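PDB 5XN9: secretory-abundant heat soluble protein 1 from Ramazzottius varieornatus, which acts as a secreted, heat-soluble molecular shield that protects an anhydrobiotic tardigrade during desiccation and has a fold related to the fatty acid binding proteins. Local coordinates for residues A[41-46]-A[132-137]; A[82-87]-A[99-104]. One frame throughout, in Å; residues are numbered along the deposited sequence.

Contact 1 of 2, residues A[41-46]-A[132-137]; sequences TFHKIW and RWYKKS. With MG (magnesium ion), chain C; ACY (acetic acid), chain L.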
loop_
_atom_site.group_PDB
_atom_site.type_symbol
_atom_site.label_atom_id
_atom_site.label_comp_id
_atom_site.label_asym_id
_atom_site.label_seq_id
_atom_site.Cartn_x
_atom_site.Cartn_y
_atom_site.Cartn_z
ATOM N N THR A 41 6.329 -9.216 0.743
ATOM C CA THR A 41 5.033 -8.576 0.594
ATOM C C THR A 41 4.725 -8.465 -0.888
ATOM O O THR A 41 5.610 -8.153 -1.691
ATOM C CB THR A 41 5.059 -7.168 1.225
ATOM O OG1 THR A 41 5.373 -7.285 2.622
ATOM C CG2 THR A 41 3.722 -6.429 1.048
ATOM N N PHE A 42 3.472 -8.720 -1.244
ATOM C CA PHE A 42 3.016 -8.625 -2.619
ATOM C C PHE A 42 1.889 -7.606 -2.713
ATOM O O PHE A 42 0.988 -7.580 -1.867
ATOM C CB PHE A 42 2.509 -9.982 -3.116
ATOM C CG PHE A 42 3.547 -11.054 -3.098
ATOM C CD1 PHE A 42 3.764 -11.803 -1.952
ATOM C CD2 PHE A 42 4.303 -11.322 -4.226
ATOM C CE1 PHE A 42 4.733 -12.805 -1.930
ATOM C CE2 PHE A 42 5.265 -12.318 -4.216
ATOM C CZ PHE A 42 5.484 -13.060 -3.065
ATOM N N HIS A 43 1.952 -6.765 -3.739
ATOM C CA HIS A 43 0.861 -5.874 -4.120
ATOM C C HIS A 43 0.452 -6.250 -5.530
ATOM O O HIS A 43 1.287 -6.244 -6.438
ATOM C CB HIS A 43 1.296 -4.405 -4.122
ATOM C CG HIS A 43 1.543 -3.849 -2.759
ATOM N ND1 HIS A 43 0.527 -3.377 -1.959
ATOM C CD2 HIS A 43 2.684 -3.706 -2.044
ATOM C CE1 HIS A 43 1.030 -2.964 -0.810
ATOM N NE2 HIS A 43 2.337 -3.149 -0.839
ATOM N N LYS A 44 -0.822 -6.580 -5.711
ATOM C CA LYS A 44 -1.379 -6.862 -7.025
ATOM C C LYS A 44 -2.505 -5.870 -7.269
ATOM O O LYS A 44 -3.439 -5.778 -6.471
ATOM C CB LYS A 44 -1.870 -8.311 -7.098
ATOM C CG LYS A 44 -0.760 -9.317 -6.845
ATOM C CD LYS A 44 -1.252 -10.751 -6.927
ATOM C CE LYS A 44 -0.134 -11.716 -6.532
ATOM N NZ LYS A 44 -0.572 -13.136 -6.421
ATOM N N ILE A 45 -2.403 -5.111 -8.353
ATOM C CA ILE A 45 -3.369 -4.067 -8.663
ATOM C C ILE A 45 -3.837 -4.277 -10.097
ATOM O O ILE A 45 -3.014 -4.299 -11.021
ATOM C CB ILE A 45 -2.776 -2.654 -8.483
ATOM C CG1 ILE A 45 -2.251 -2.447 -7.053
ATOM C CG2 ILE A 45 -3.813 -1.601 -8.819
ATOM C CD1 ILE A 45 -1.450 -1.166 -6.863
ATOM N N TRP A 46 -5.148 -4.441 -10.278
ATOM C CA TRP A 46 -5.715 -4.681 -11.596
ATOM C C TRP A 46 -7.081 -4.024 -11.683
ATOM O O TRP A 46 -7.662 -3.600 -10.677
ATOM C CB TRP A 46 -5.782 -6.176 -11.933
ATOM C CG TRP A 46 -6.785 -6.982 -11.158
ATOM C CD1 TRP A 46 -8.012 -7.406 -11.602
ATOM C CD2 TRP A 46 -6.638 -7.511 -9.833
ATOM N NE1 TRP A 46 -8.637 -8.152 -10.632
ATOM C CE2 TRP A 46 -7.815 -8.238 -9.539
ATOM C CE3 TRP A 46 -5.630 -7.442 -8.867
ATOM C CZ2 TRP A 46 -8.010 -8.889 -8.316
ATOM C CZ3 TRP A 46 -5.832 -8.082 -7.645
ATOM C CH2 TRP A 46 -7.013 -8.797 -7.387
ATOM N N ARG A 132 9.818 1.745 0.451
ATOM C CA ARG A 132 10.061 0.345 0.182
ATOM C C ARG A 132 10.018 0.154 -1.323
ATOM O O ARG A 132 9.203 0.779 -2.001
ATOM C CB ARG A 132 8.976 -0.464 0.865
ATOM C CG ARG A 132 9.388 -1.817 1.169
ATOM C CD ARG A 132 8.380 -2.508 2.013
ATOM N NE ARG A 132 8.846 -3.851 2.232
ATOM C CZ ARG A 132 8.080 -4.848 2.630
ATOM N NH1 ARG A 132 6.784 -4.652 2.852
ATOM N NH2 ARG A 132 8.622 -6.037 2.794
ATOM N N TRP A 133 10.918 -0.674 -1.850
ATOM C CA TRP A 133 11.010 -0.877 -3.287
ATOM C C TRP A 133 10.529 -2.270 -3.657
ATOM O O TRP A 133 10.827 -3.248 -2.959
ATOM C CB TRP A 133 12.431 -0.643 -3.790
ATOM C CG TRP A 133 12.762 0.814 -3.797
ATOM C CD1 TRP A 133 12.655 1.670 -4.854
ATOM C CD2 TRP A 133 13.205 1.603 -2.685
ATOM N NE1 TRP A 133 13.026 2.936 -4.476
ATOM C CE2 TRP A 133 13.363 2.924 -3.149
ATOM C CE3 TRP A 133 13.489 1.319 -1.344
ATOM C CZ2 TRP A 133 13.801 3.960 -2.324
ATOM C CZ3 TRP A 133 13.923 2.350 -0.526
ATOM C CH2 TRP A 133 14.078 3.653 -1.020
ATOM N N TYR A 134 9.773 -2.343 -4.751
ATOM C CA TYR A 134 9.178 -3.573 -5.248
ATOM C C TYR A 134 9.620 -3.808 -6.687
ATOM O O TYR A 134 9.921 -2.866 -7.424
ATOM C CB TYR A 134 7.642 -3.467 -5.217
ATOM C CG TYR A 134 7.070 -3.410 -3.822
ATOM C CD1 TYR A 134 7.134 -2.248 -3.057
ATOM C CD2 TYR A 134 6.473 -4.528 -3.259
ATOM C CE1 TYR A 134 6.623 -2.214 -1.778
ATOM C CE2 TYR A 134 5.962 -4.500 -1.981
ATOM C CZ TYR A 134 6.040 -3.342 -1.243
ATOM O OH TYR A 134 5.532 -3.300 0.036
ATOM N N LYS A 135 9.642 -5.074 -7.091
ATOM C CA LYS A 135 9.932 -5.458 -8.466
ATOM C C LYS A 135 8.732 -6.197 -9.050
ATOM O O LYS A 135 7.906 -6.743 -8.325
ATOM C CB LYS A 135 11.163 -6.366 -8.523
ATOM C CG LYS A 135 11.019 -7.631 -7.684
ATOM C CD LYS A 135 12.283 -8.482 -7.707
ATOM C CE LYS A 135 12.154 -9.686 -6.781
ATOM N NZ LYS A 135 13.385 -10.531 -6.769
ATOM N N LYS A 136 8.632 -6.200 -10.377
ATOM C CA LYS A 136 7.599 -6.996 -11.033
ATOM C C LYS A 136 7.802 -8.475 -10.723
ATOM O O LYS A 136 8.931 -8.975 -10.709
ATOM C CB LYS A 136 7.661 -6.779 -12.545
ATOM C CG LYS A 136 7.067 -5.463 -13.013
ATOM C CD LYS A 136 5.551 -5.551 -13.147
ATOM C CE LYS A 136 5.028 -4.537 -14.159
ATOM N NZ LYS A 136 3.558 -4.633 -14.374
ATOM N N SER A 137 6.701 -9.181 -10.474
ATOM C CA SER A 137 6.797 -10.581 -10.083
ATOM C C SER A 137 7.199 -11.465 -11.261
ATOM O O SER A 137 6.808 -11.230 -12.407
ATOM C CB SER A 137 5.477 -11.066 -9.495
ATOM O OG SER A 137 5.322 -10.582 -8.176
HETATM MG MG MG C . 3.676 -2.827 0.485
HETATM C C ACY L . 3.230 -2.638 2.686
HETATM O O ACY L . 4.423 -2.583 3.059
HETATM O OXT ACY L . 2.736 -1.888 1.816
HETATM C CH3 ACY L . 2.336 -3.667 3.315
#
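H43 and Y134 bind one magnesium ion inside the antiparallel barrel of this protein related to fatty acid binding proteins. H43 NE2 lies 1.9 Å from the magnesium and Y134 OH 2.0 Å, and an acetate, probably from the crystallisation liquor, adds its OXT as a third ligand. The shared ion accounts for the approach of H43 NE2 to Y134 OH (3.3 Å), which is not a hydrogen bond. The imidazole turns an edge to the phenol face in an offset edge-to-face pair, planes at 73°, with H43 CD2 3.4 Å from Y134 CE2. With CG beside the backbone N (chi1 -68°), the Y134 ring is carried toward the magnesium, where OH can bind it. In the second shell, H54 hydrogen-bonds H43 ND1, so that with the metal on NE2 the imidazole is held at both nitrogens, while K121 and Y123 also hold the acetate. The extended R132 side chain brings NH1 to acetate O (3.1 Å), and its NH2 is held by N38 and the carbonyl of H39, which also bonds T41 OG1. From this clamped guanidinium, R132 NH1 donates to T41 OG1 at 3.0 Å, the hydroxyl oxygen lying 21° out of the guanidinium plane.

Contact 2 of 2, residues A[82-87]-A[99-104]; sequences TEIKYK and VHVPSR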
loop_
_atom_site.group_PDB
_atom_site.type_symbol
_atom_site.label_atom_id
_atom_site.label_comp_id
_atom_site.label_asym_id
_atom_site.label_seq_id
_atom_site.Cartn_x
_atom_site.Cartn_y
_atom_site.Cartn_z
ATOM N N THR A 82 -9.821 -2.563 13.449
ATOM C CA THR A 82 -9.544 -1.154 13.239
ATOM C C THR A 82 -10.146 -0.814 11.884
ATOM O O THR A 82 -9.759 -1.409 10.874
ATOM C CB THR A 82 -8.036 -0.904 13.231
ATOM O OG1 THR A 82 -7.457 -1.303 14.480
ATOM C CG2 THR A 82 -7.754 0.563 12.999
ATOM N N GLU A 83 -11.119 0.090 11.866
ATOM C CA GLU A 83 -11.683 0.532 10.602
ATOM C C GLU A 83 -10.705 1.467 9.905
ATOM O O GLU A 83 -10.064 2.310 10.541
ATOM C CB GLU A 83 -13.014 1.250 10.813
ATOM C CG GLU A 83 -13.710 1.624 9.512
ATOM C CD GLU A 83 -14.613 2.829 9.663
ATOM O OE1 GLU A 83 -14.292 3.713 10.488
ATOM O OE2 GLU A 83 -15.642 2.893 8.959
ATOM N N ILE A 84 -10.607 1.325 8.587
ATOM C CA ILE A 84 -9.668 2.084 7.778
ATOM C C ILE A 84 -10.460 2.722 6.641
ATOM O O ILE A 84 -11.112 2.013 5.866
ATOM C CB ILE A 84 -8.565 1.172 7.213
ATOM C CG1 ILE A 84 -7.864 0.394 8.335
ATOM C CG2 ILE A 84 -7.588 1.964 6.374
ATOM C CD1 ILE A 84 -7.246 1.262 9.384
ATOM N N LYS A 85 -10.424 4.051 6.551
ATOM C CA LYS A 85 -11.018 4.762 5.427
ATOM C C LYS A 85 -9.922 5.108 4.431
ATOM O O LYS A 85 -8.821 5.499 4.824
ATOM C CB LYS A 85 -11.692 6.049 5.890
ATOM C CG LYS A 85 -12.796 5.869 6.907
ATOM C CD LYS A 85 -13.479 7.204 7.154
ATOM C CE LYS A 85 -14.020 7.325 8.566
ATOM N NZ LYS A 85 -14.523 8.700 8.850
ATOM N N TYR A 86 -10.208 4.948 3.140
ATOM C CA TYR A 86 -9.195 5.238 2.135
ATOM C C TYR A 86 -9.818 5.958 0.946
ATOM O O TYR A 86 -11.018 5.849 0.665
ATOM C CB TYR A 86 -8.485 3.971 1.642
ATOM C CG TYR A 86 -9.426 2.923 1.076
ATOM C CD1 TYR A 86 -9.867 2.986 -0.238
ATOM C CD2 TYR A 86 -9.875 1.873 1.866
ATOM C CE1 TYR A 86 -10.746 2.027 -0.750
ATOM C CE2 TYR A 86 -10.737 0.919 1.371
ATOM C CZ TYR A 86 -11.174 0.991 0.063
ATOM O OH TYR A 86 -12.039 0.030 -0.428
ATOM N N LYS A 87 -8.962 6.664 0.214
ATOM C CA LYS A 87 -9.345 7.197 -1.091
ATOM C C LYS A 87 -8.103 7.192 -1.961
ATOM O O LYS A 87 -7.097 7.812 -1.601
ATOM C CB LYS A 87 -9.917 8.613 -0.997
ATOM C CG LYS A 87 -10.377 9.153 -2.355
ATOM C CD LYS A 87 -10.690 10.640 -2.323
ATOM C CE LYS A 87 -11.807 10.948 -1.366
ATOM N NZ LYS A 87 -12.316 12.331 -1.582
ATOM N N VAL A 99 -5.346 7.748 3.715
ATOM C CA VAL A 99 -5.861 6.750 4.648
ATOM C C VAL A 99 -6.163 7.407 5.993
ATOM O O VAL A 99 -5.283 8.035 6.593
ATOM C CB VAL A 99 -4.881 5.582 4.811
ATOM C CG1 VAL A 99 -5.420 4.605 5.818
ATOM C CG2 VAL A 99 -4.641 4.897 3.458
ATOM N N HIS A 100 -7.399 7.265 6.469
ATOM C CA HIS A 100 -7.760 7.690 7.820
ATOM C C HIS A 100 -7.874 6.458 8.693
ATOM O O HIS A 100 -8.513 5.481 8.298
ATOM C CB HIS A 100 -9.135 8.361 7.874
ATOM C CG HIS A 100 -9.173 9.780 7.404
ATOM N ND1 HIS A 100 -9.243 10.120 6.069
ATOM C CD2 HIS A 100 -9.263 10.945 8.094
ATOM C CE1 HIS A 100 -9.328 11.433 5.954
ATOM N NE2 HIS A 100 -9.342 11.959 7.168
ATOM N N VAL A 101 -7.293 6.521 9.885
ATOM C CA VAL A 101 -7.550 5.518 10.915
ATOM C C VAL A 101 -8.210 6.241 12.083
ATOM O O VAL A 101 -7.516 6.681 13.016
ATOM C CB VAL A 101 -6.261 4.803 11.339
ATOM C CG1 VAL A 101 -6.597 3.662 12.258
ATOM C CG2 VAL A 101 -5.490 4.320 10.110
ATOM N N PRO A 102 -9.534 6.411 12.056
ATOM C CA PRO A 102 -10.176 7.333 13.010
ATOM C C PRO A 102 -10.019 6.925 14.460
ATOM O O PRO A 102 -9.920 7.793 15.335
ATOM C CB PRO A 102 -11.646 7.323 12.565
ATOM C CG PRO A 102 -11.602 6.909 11.142
ATOM C CD PRO A 102 -10.470 5.950 11.016
ATOM N N SER A 103 -10.009 5.620 14.744
ATOM C CA SER A 103 -9.901 5.171 16.126
ATOM C C SER A 103 -8.589 5.613 16.759
ATOM O O SER A 103 -8.517 5.794 17.980
ATOM C CB SER A 103 -10.053 3.651 16.195
ATOM O OG SER A 103 -9.025 2.992 15.469
ATOM N N ARG A 104 -7.555 5.823 15.948
ATOM C CA ARG A 104 -6.233 6.179 16.441
ATOM C C ARG A 104 -5.842 7.604 16.089
ATOM O O ARG A 104 -4.711 8.014 16.366
ATOM C CB ARG A 104 -5.199 5.206 15.893
ATOM C CG ARG A 104 -5.642 3.776 16.017
ATOM C CD ARG A 104 -4.475 2.843 16.075
ATOM N NE ARG A 104 -4.928 1.481 16.310
ATOM C CZ ARG A 104 -4.118 0.467 16.577
ATOM N NH1 ARG A 104 -4.621 -0.746 16.767
ATOM N NH2 ARG A 104 -2.809 0.670 16.652
HETATM O O HOH W 1 -10.488 3.267 13.021
HETATM O O HOH W 2 -9.331 8.676 3.615
#
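The beta hairpin of strands 82-91 and 94-101 is joined here near its open end. Its antiparallel register is set by the hydrogen-bonded pair K85 and H100: K85 N donates to H100 O (3.0 Å) and H100 N to K85 O (2.8 Å). The same K85 carbonyl receives a CA-H...O contact from V99, whose neighbour across the strands, Y86, forms the next, non-hydrogen-bonded pair. On the face bearing V99 and Y86, I84 spreads two branches over the partner strand. Its CG2, anti to the backbone N, presses on V99 CG1 at 3.5 Å. The I84 and V101 side chains lie side by side, pointing the same way, and I84 CD1 is 3.6 Å from V101 CG2. The T82 and V101 side chains cross obliquely, with T82 CG2 3.4 Å from V101 CG1, another tight methyl contact, while I108 of strand 106-114 packs on both valines. K85 and H100 share the other face, where the aliphatic part of the lysine passes P102, K85 CE lying 3.6 Å from P102 CG. Beyond the last bridge the chains diverge, and one water donates to E83 O (2.7 Å) and accepts from S103 N. Two direct backbone bonds thus fix the register, backed by apolar methyl contacts on the face of I84, V99 and V101, while the water takes up the gap between the parting chains and satisfies a carbonyl and an amide that no longer meet directly.

In the fold
Contacts 1 and 2 lie on opposite sides of the chain's centre, their own centres about 23 Å apart and their nearest atoms about 11 Å apart, so they do not touch. Both belong to the same antiparallel sheet. Strand 10-19 lies between strands 42-48 and 128-136 in that sheet, so contact 1 ties an early strand to the last one across it. Contact 2 pairs the adjacent strands 82-91 and 94-101. In sequence it is nested within the span from 41-46 to 132-137. The fold thus combines a local hairpin pairing with a metal-bridged contact between distant parts of the chain, both reached from the same sheet, on opposite sides of the barrel.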